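Local atomic coordinates of chemotaxis protein CheX (Vibrio vulnificus, PDB entry 6VPW), a protein that probably dephosphorylates the phosphorylated response regulator CheY in bacterial chemotaxis. Residues E38-D43 / I136-F141; S45-M50 / H126-K131. All coordinates share one frame; numbering follows the deposited sequence.

Contact 1 of 2, residues E38-D43 / I136-F141; sequences EIARGD and IIIMPF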
ATOM      1  N   GLU A  38       0.706  19.400   2.478  1.00 61.64           N
ATOM      2  CA  GLU A  38      -0.752  19.478   2.179  1.00 67.15           C
ATOM      3  C   GLU A  38      -1.528  18.274   2.725  1.00 65.71           C
ATOM      4  O   GLU A  38      -0.977  17.150   2.780  1.00 57.33           O
ATOM      5  CB  GLU A  38      -0.977  19.622   0.673  1.00 71.34           C
ATOM      6  CG  GLU A  38      -0.137  18.685  -0.170  1.00 70.82           C
ATOM      7  CD  GLU A  38      -0.461  18.775  -1.648  1.00 76.34           C
ATOM      8  OE1 GLU A  38      -1.640  18.578  -2.002  1.00 74.68           O
ATOM      9  OE2 GLU A  38       0.453  19.103  -2.434  1.00 88.25           O
ATOM     10  N   ILE A  39      -2.783  18.531   3.104  1.00 65.83           N
ATOM     11  CA  ILE A  39      -3.693  17.473   3.628  1.00 65.22           C
ATOM     12  C   ILE A  39      -4.156  16.629   2.440  1.00 61.01           C
ATOM     13  O   ILE A  39      -4.604  17.221   1.435  1.00 70.18           O
ATOM     14  CB  ILE A  39      -4.884  18.095   4.386  1.00 66.58           C
ATOM     15  CG1 ILE A  39      -4.422  19.073   5.471  1.00 68.31           C
ATOM     16  CG2 ILE A  39      -5.785  17.000   4.947  1.00 64.72           C
ATOM     17  CD1 ILE A  39      -5.548  19.828   6.146  1.00 69.25           C
ATOM     18  N   ALA A  40      -4.027  15.307   2.552  1.00 57.19           N
ATOM     19  CA  ALA A  40      -4.454  14.363   1.493  1.00 52.23           C
ATOM     20  C   ALA A  40      -5.159  13.174   2.162  1.00 49.20           C
ATOM     21  O   ALA A  40      -4.486  12.166   2.464  1.00 50.35           O
ATOM     22  CB  ALA A  40      -3.262  13.931   0.678  1.00 55.75           C
ATOM     23  N   ARG A  41      -6.476  13.284   2.362  1.00 42.86           N
ATOM     24  CA  ARG A  41      -7.235  12.216   3.058  1.00 38.04           C
ATOM     25  C   ARG A  41      -8.267  11.577   2.122  1.00 35.67           C
ATOM     26  O   ARG A  41      -8.730  12.249   1.183  1.00 36.51           O
ATOM     27  CB  ARG A  41      -7.893  12.816   4.301  1.00 39.87           C
ATOM     28  CG  ARG A  41      -6.893  13.298   5.342  1.00 43.81           C
ATOM     29  CD  ARG A  41      -7.543  14.086   6.458  1.00 47.66           C
ATOM     30  NE  ARG A  41      -8.406  13.252   7.280  1.00 49.09           N
ATOM     31  CZ  ARG A  41      -9.264  13.714   8.183  1.00 51.95           C
ATOM     32  NH1 ARG A  41      -9.400  15.015   8.374  1.00 52.82           N
ATOM     33  NH2 ARG A  41     -10.001  12.871   8.882  1.00 55.76           N
ATOM     34  N   GLY A  42      -8.648  10.338   2.420  1.00 29.32           N
ATOM     35  CA  GLY A  42      -9.680   9.625   1.653  1.00 28.36           C
ATOM     36  C   GLY A  42     -10.281   8.506   2.479  1.00 28.03           C
ATOM     37  O   GLY A  42      -9.826   8.312   3.622  1.00 27.79           O
ATOM     38  N   ASP A  43     -11.189   7.733   1.885  1.00 26.97           N
ATOM     39  CA  ASP A  43     -11.935   6.707   2.656  1.00 27.90           C
ATOM     40  C   ASP A  43     -11.563   5.308   2.181  1.00 26.32           C
ATOM     41  O   ASP A  43     -11.679   4.354   2.976  1.00 26.26           O
ATOM     42  CB  ASP A  43     -13.430   7.011   2.578  1.00 29.56           C
ATOM     43  CG  ASP A  43     -13.762   8.419   3.061  1.00 32.89           C
ATOM     44  OD1 ASP A  43     -13.228   8.831   4.132  1.00 33.93           O
ATOM     45  OD2 ASP A  43     -14.502   9.109   2.343  1.00 30.19           O
ATOM     46  N   ILE A 136       7.666  12.850  -4.786  1.00 40.04           N
ATOM     47  CA  ILE A 136       6.271  12.339  -4.625  1.00 39.31           C
ATOM     48  C   ILE A 136       5.337  13.327  -5.328  1.00 36.96           C
ATOM     49  O   ILE A 136       5.246  14.487  -4.870  1.00 38.86           O
ATOM     50  CB  ILE A 136       5.876  12.148  -3.151  1.00 41.28           C
ATOM     51  CG1 ILE A 136       6.847  11.206  -2.428  1.00 43.03           C
ATOM     52  CG2 ILE A 136       4.432  11.663  -3.067  1.00 40.84           C
ATOM     53  CD1 ILE A 136       6.689  11.193  -0.934  1.00 45.55           C
ATOM     54  N   ILE A 137       4.668  12.866  -6.384  1.00 35.33           N
ATOM     55  CA  ILE A 137       3.718  13.709  -7.167  1.00 34.60           C
ATOM     56  C   ILE A 137       2.295  13.371  -6.717  1.00 34.63           C
ATOM     57  O   ILE A 137       1.973  12.159  -6.608  1.00 31.75           O
ATOM     58  CB  ILE A 137       3.891  13.463  -8.678  1.00 36.84           C
ATOM     59  CG1 ILE A 137       5.338  13.658  -9.147  1.00 38.01           C
ATOM     60  CG2 ILE A 137       2.917  14.329  -9.469  1.00 36.59           C
ATOM     61  CD1 ILE A 137       5.856  15.057  -8.973  1.00 41.50           C
ATOM     62  N   ILE A 138       1.499  14.394  -6.404  1.00 34.30           N
ATOM     63  CA  ILE A 138       0.070  14.183  -6.050  1.00 35.70           C
ATOM     64  C   ILE A 138      -0.750  14.770  -7.198  1.00 34.89           C
ATOM     65  O   ILE A 138      -0.406  15.863  -7.657  1.00 34.46           O
ATOM     66  CB  ILE A 138      -0.316  14.788  -4.683  1.00 38.92           C
ATOM     67  CG1 ILE A 138      -1.782  14.494  -4.342  1.00 40.87           C
ATOM     68  CG2 ILE A 138      -0.022  16.283  -4.634  1.00 42.27           C
ATOM     69  CD1 ILE A 138      -2.170  14.851  -2.919  1.00 42.16           C
ATOM     70  N   MET A 139      -1.751  14.028  -7.664  1.00 32.84           N
ATOM     71  CA  MET A 139      -2.628  14.481  -8.769  1.00 33.72           C
ATOM     72  C   MET A 139      -4.047  14.519  -8.211  1.00 32.42           C
ATOM     73  O   MET A 139      -4.678  13.471  -8.079  1.00 29.87           O
ATOM     74  CB  MET A 139      -2.540  13.512  -9.954  1.00 36.34           C
ATOM     75  CG  MET A 139      -1.102  13.048 -10.252  1.00 39.78           C
ATOM     76  SD  MET A 139      -0.994  11.791 -11.557  1.00 46.15           S
ATOM     77  CE  MET A 139       0.616  11.099 -11.192  1.00 48.10           C
ATOM     78  N   PRO A 140      -4.547  15.688  -7.747  1.00 33.45           N
ATOM     79  CA  PRO A 140      -5.905  15.777  -7.217  1.00 34.86           C
ATOM     80  C   PRO A 140      -6.985  15.714  -8.306  1.00 33.41           C
ATOM     81  O   PRO A 140      -6.745  16.148  -9.431  1.00 35.56           O
ATOM     82  CB  PRO A 140      -5.985  17.147  -6.510  1.00 38.95           C
ATOM     83  CG  PRO A 140      -4.563  17.717  -6.552  1.00 39.73           C
ATOM     84  CD  PRO A 140      -3.829  16.968  -7.651  1.00 37.35           C
ATOM     85  N   PHE A 141      -8.167  15.234  -7.922  1.00 33.27           N
ATOM     86  CA  PHE A 141      -9.332  15.144  -8.834  1.00 32.66           C
ATOM     87  C   PHE A 141     -10.593  15.506  -8.054  1.00 34.49           C
ATOM     88  O   PHE A 141     -10.639  15.297  -6.813  1.00 33.17           O
ATOM     89  CB  PHE A 141      -9.500  13.741  -9.419  1.00 33.26           C
ATOM     90  CG  PHE A 141      -8.376  13.257 -10.299  1.00 32.52           C
ATOM     91  CD1 PHE A 141      -7.294  12.583  -9.757  1.00 32.35           C
ATOM     92  CD2 PHE A 141      -8.419  13.440 -11.673  1.00 33.50           C
ATOM     93  CE1 PHE A 141      -6.270  12.119 -10.568  1.00 31.93           C
ATOM     94  CE2 PHE A 141      -7.399  12.967 -12.483  1.00 34.65           C
ATOM     95  CZ  PHE A 141      -6.327  12.308 -11.930  1.00 31.66           C
TER
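Ile138 meets residues 38-43 with two methyl groups. CG2 lies against a face of the Glu38 carboxylate, while CD1 runs out to the methyl of Ala40. The fork comes from the torsions of Ile138: CG1 stands anti to the backbone N (chi1 -178°) and CD1 continues that line, which carries it clear of CG2. At the Glu38 branch, OE2 is 3.6 Å from Ile138 CG2, with OE1 only slightly farther, at 3.8 Å from the same CG2. The methyl therefore faces both oxygens and lies well out of the carboxylate plane, not in line with either C-O bond. OE1 also approaches Ile138 CD1, at 3.9 Å, so one oxygen spans the fork. Beyond CG the Glu38 chain is extended (chi2 175°), and the glutamate and the isoleucine run alongside each other, pointing opposite ways. The glutamate is poorly ordered, so its exact tilt is uncertain. At the other branch Ala40 CB meets Ile138 CD1 at 3.9 Å, a plain apolar touch. Glu38 and Ala40 both bear on the isoleucine, while the intervening Ile39 points away.

In the CheC-like fold this is a connecting segment laid over the six-stranded antiparallel sheet. Strand 137-142 runs there between strands 28-34 and 148-154, and Ile138 rises from the face turned to the connection. Met139 and Phe141 point to the other face, where they pack on Leu12 of helix 8-23. Strand 148-154 borders the same spot, with Phe149 and Glu151 touching Ala40. The polar end of Glu38 is held by a salt bridge from OE1 to Arg33, which probably helps keep the carboxylate against the isoleucine.

Contact 2 of 2, residues S45-M50 / H126-K131; sequences SGLIGM and HTIRHK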
ATOM      1  N   SER A  45      -8.522   3.371  -0.477  1.00 24.11           N
ATOM      2  CA  SER A  45      -7.358   3.548  -1.376  1.00 22.83           C
ATOM      3  C   SER A  45      -6.888   2.209  -1.933  1.00 23.35           C
ATOM      4  O   SER A  45      -6.964   1.185  -1.194  1.00 25.99           O
ATOM      5  CB  SER A  45      -6.207   4.189  -0.655  1.00 25.47           C
ATOM      6  OG  SER A  45      -6.557   5.442  -0.107  1.00 27.12           O
ATOM      7  N   GLY A  46      -6.461   2.235  -3.193  1.00 22.49           N
ATOM      8  CA  GLY A  46      -5.755   1.125  -3.857  1.00 22.51           C
ATOM      9  C   GLY A  46      -4.275   1.476  -3.904  1.00 25.18           C
ATOM     10  O   GLY A  46      -3.951   2.654  -4.218  1.00 24.82           O
ATOM     11  N   LEU A  47      -3.403   0.538  -3.526  1.00 25.15           N
ATOM     12  CA  LEU A  47      -1.932   0.773  -3.447  1.00 28.71           C
ATOM     13  C   LEU A  47      -1.238  -0.344  -4.224  1.00 28.30           C
ATOM     14  O   LEU A  47      -1.645  -1.528  -4.036  1.00 27.75           O
ATOM     15  CB  LEU A  47      -1.461   0.711  -1.989  1.00 33.98           C
ATOM     16  CG  LEU A  47      -1.873   1.848  -1.055  1.00 40.06           C
ATOM     17  CD1 LEU A  47      -3.374   1.884  -0.836  1.00 40.73           C
ATOM     18  CD2 LEU A  47      -1.162   1.696   0.280  1.00 45.89           C
ATOM     19  N   ILE A  48      -0.244  -0.001  -5.044  1.00 28.09           N
ATOM     20  CA  ILE A  48       0.447  -1.073  -5.810  1.00 27.77           C
ATOM     21  C   ILE A  48       1.917  -0.700  -5.998  1.00 26.83           C
ATOM     22  O   ILE A  48       2.222   0.469  -6.269  1.00 24.54           O
ATOM     23  CB  ILE A  48      -0.284  -1.339  -7.140  1.00 29.32           C
ATOM     24  CG1 ILE A  48       0.212  -2.632  -7.797  1.00 31.60           C
ATOM     25  CG2 ILE A  48      -0.189  -0.143  -8.073  1.00 30.46           C
ATOM     26  CD1 ILE A  48      -0.671  -3.130  -8.931  1.00 32.00           C
ATOM     27  N   GLY A  49       2.790  -1.691  -5.861  1.00 26.58           N
ATOM     28  CA  GLY A  49       4.227  -1.457  -6.075  1.00 26.01           C
ATOM     29  C   GLY A  49       4.594  -1.777  -7.506  1.00 25.98           C
ATOM     30  O   GLY A  49       3.913  -2.622  -8.143  1.00 27.19           O
ATOM     31  N   MET A  50       5.660  -1.157  -7.974  1.00 26.94           N
ATOM     32  CA  MET A  50       6.141  -1.387  -9.353  1.00 29.18           C
ATOM     33  C   MET A  50       7.655  -1.555  -9.324  1.00 30.01           C
ATOM     34  O   MET A  50       8.338  -0.745  -8.638  1.00 30.31           O
ATOM     35  CB  MET A  50       5.766  -0.206 -10.243  1.00 29.15           C
ATOM     36  CG  MET A  50       4.267  -0.134 -10.493  1.00 31.30           C
ATOM     37  SD  MET A  50       3.769   1.473 -11.106  1.00 32.83           S
ATOM     38  CE  MET A  50       3.897   2.451  -9.611  1.00 32.94           C
ATOM     39  N   HIS A 126      -8.488   8.317   6.249  1.00 32.65           N
ATOM     40  CA  HIS A 126      -7.078   7.868   6.424  1.00 32.46           C
ATOM     41  C   HIS A 126      -6.144   8.674   5.508  1.00 32.03           C
ATOM     42  O   HIS A 126      -6.640   9.259   4.492  1.00 33.02           O
ATOM     43  CB  HIS A 126      -6.935   6.366   6.148  1.00 31.28           C
ATOM     44  CG  HIS A 126      -7.091   5.987   4.714  1.00 30.26           C
ATOM     45  ND1 HIS A 126      -8.265   5.480   4.213  1.00 30.23           N
ATOM     46  CD2 HIS A 126      -6.221   6.019   3.675  1.00 31.19           C
ATOM     47  CE1 HIS A 126      -8.114   5.225   2.919  1.00 30.89           C
ATOM     48  NE2 HIS A 126      -6.880   5.558   2.564  1.00 29.26           N
ATOM     49  N   THR A 127      -4.845   8.706   5.829  1.00 31.02           N
ATOM     50  CA  THR A 127      -3.856   9.430   4.984  1.00 33.32           C
ATOM     51  C   THR A 127      -2.820   8.449   4.435  1.00 33.11           C
ATOM     52  O   THR A 127      -2.574   7.416   5.078  1.00 32.60           O
ATOM     53  CB  THR A 127      -3.146  10.550   5.762  1.00 37.31           C
ATOM     54  OG1 THR A 127      -2.479   9.954   6.868  1.00 42.59           O
ATOM     55  CG2 THR A 127      -4.085  11.602   6.297  1.00 40.02           C
ATOM     56  N   ILE A 128      -2.197   8.809   3.316  1.00 34.16           N
ATOM     57  CA  ILE A 128      -1.178   7.963   2.638  1.00 36.80           C
ATOM     58  C   ILE A 128       0.124   8.751   2.516  1.00 40.14           C
ATOM     59  O   ILE A 128       0.071   9.964   2.233  1.00 40.70           O
ATOM     60  CB  ILE A 128      -1.706   7.499   1.269  1.00 42.61           C
ATOM     61  CG1 ILE A 128      -2.929   6.598   1.455  1.00 46.03           C
ATOM     62  CG2 ILE A 128      -0.613   6.818   0.448  1.00 42.30           C
ATOM     63  CD1 ILE A 128      -3.390   5.910   0.202  1.00 49.72           C
ATOM     64  N   ARG A 129       1.249   8.085   2.756  1.00 38.53           N
ATOM     65  CA  ARG A 129       2.568   8.742   2.624  1.00 39.95           C
ATOM     66  C   ARG A 129       3.512   7.764   1.935  1.00 37.90           C
ATOM     67  O   ARG A 129       3.844   6.720   2.543  1.00 35.19           O
ATOM     68  CB  ARG A 129       3.108   9.205   3.978  1.00 46.42           C
ATOM     69  CG  ARG A 129       2.202  10.213   4.671  1.00 53.69           C
ATOM     70  CD  ARG A 129       2.887  10.954   5.796  1.00 61.50           C
ATOM     71  NE  ARG A 129       1.935  11.730   6.584  1.00 68.95           N
ATOM     72  CZ  ARG A 129       2.258  12.731   7.399  1.00 75.71           C
ATOM     73  NH1 ARG A 129       3.516  13.117   7.523  1.00 76.98           N
ATOM     74  NH2 ARG A 129       1.315  13.366   8.073  1.00 79.36           N
ATOM     75  N   HIS A 130       3.849   8.064   0.683  1.00 33.63           N
ATOM     76  CA  HIS A 130       4.840   7.244  -0.046  1.00 33.43           C
ATOM     77  C   HIS A 130       6.216   7.535   0.539  1.00 35.75           C
ATOM     78  O   HIS A 130       6.467   8.686   0.931  1.00 34.98           O
ATOM     79  CB  HIS A 130       4.759   7.539  -1.539  1.00 31.57           C
ATOM     80  CG  HIS A 130       3.498   7.036  -2.149  1.00 32.43           C
ATOM     81  ND1 HIS A 130       3.483   5.948  -2.985  1.00 31.12           N
ATOM     82  CD2 HIS A 130       2.214   7.437  -2.014  1.00 32.91           C
ATOM     83  CE1 HIS A 130       2.244   5.711  -3.367  1.00 33.82           C
ATOM     84  NE2 HIS A 130       1.445   6.604  -2.772  1.00 31.61           N
ATOM     85  N   LYS A 131       7.057   6.513   0.621  1.00 38.22           N
ATOM     86  CA  LYS A 131       8.443   6.709   1.105  1.00 40.48           C
ATOM     87  C   LYS A 131       9.363   6.219  -0.008  1.00 41.60           C
ATOM     88  O   LYS A 131       9.574   5.008  -0.089  1.00 48.69           O
ATOM     89  CB  LYS A 131       8.656   5.955   2.425  1.00 43.82           C
ATOM     90  CG  LYS A 131       7.592   6.185   3.494  1.00 47.89           C
ATOM     91  CD  LYS A 131       7.553   7.599   4.071  1.00 52.20           C
ATOM     92  CE  LYS A 131       6.349   7.838   4.966  1.00 53.14           C
ATOM     93  NZ  LYS A 131       6.404   9.153   5.657  1.00 54.13           N
TER
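Ile128 pushes its CD1 against the side chain of Ser45, 3.4 Å from Ser45 CB, which is tight for two carbons. The same methyl lies 3.2 Å from Ser45 OG, and Leu47 CD1 comes to Ile128 CD1 as well, at 4.2 Å. His126 takes the hydroxyl from the edge of its ring: Ser45 OG lies in the ring plane, 2.7 Å from His126 NE2, in a short hydrogen bond. With CG between the backbone N and the carbonyl carbon (chi1 70°), the imidazole is swung over to the serine. Its ND1 is bonded to the carbonyl of Gly123, so both ring nitrogens are engaged and the ring's rotation is fixed; Ser45 OG is held a second time by Thr62 OG1.

Two strands here pack face to face, their axes 9.9 Å apart and only 19° from parallel. Strand 44-51 belongs to the six-stranded sheet, whose other face carries helix 85-107 against Ile48. Strand 126-130 forms an antiparallel ladder with a strand of the second subunit, and Val119 of that subunit packs on Leu47 and Ile128.

How the contacts relate
Both contacts are largely buried and lie on the same face of the six-stranded sheet, their centres 10 Å apart. Contact 1 lies over strand 137-142, toward one side of that sheet, and contact 2 over strand 44-51, toward the other. The covering pieces are themselves paired: Gly42 N probably donates to His126 O, making strands 41-42 and 126-130 neighbours. Their chemistry differs. In contact 1 isoleucine methyls meet a carboxylate and an alanine within one chain, whereas contact 2 adds a serine-histidine hydrogen bond and adjoins the subunit interface. Just past contact 2, the Cys132-Cys153 disulfide ties the chain to strand 148-154.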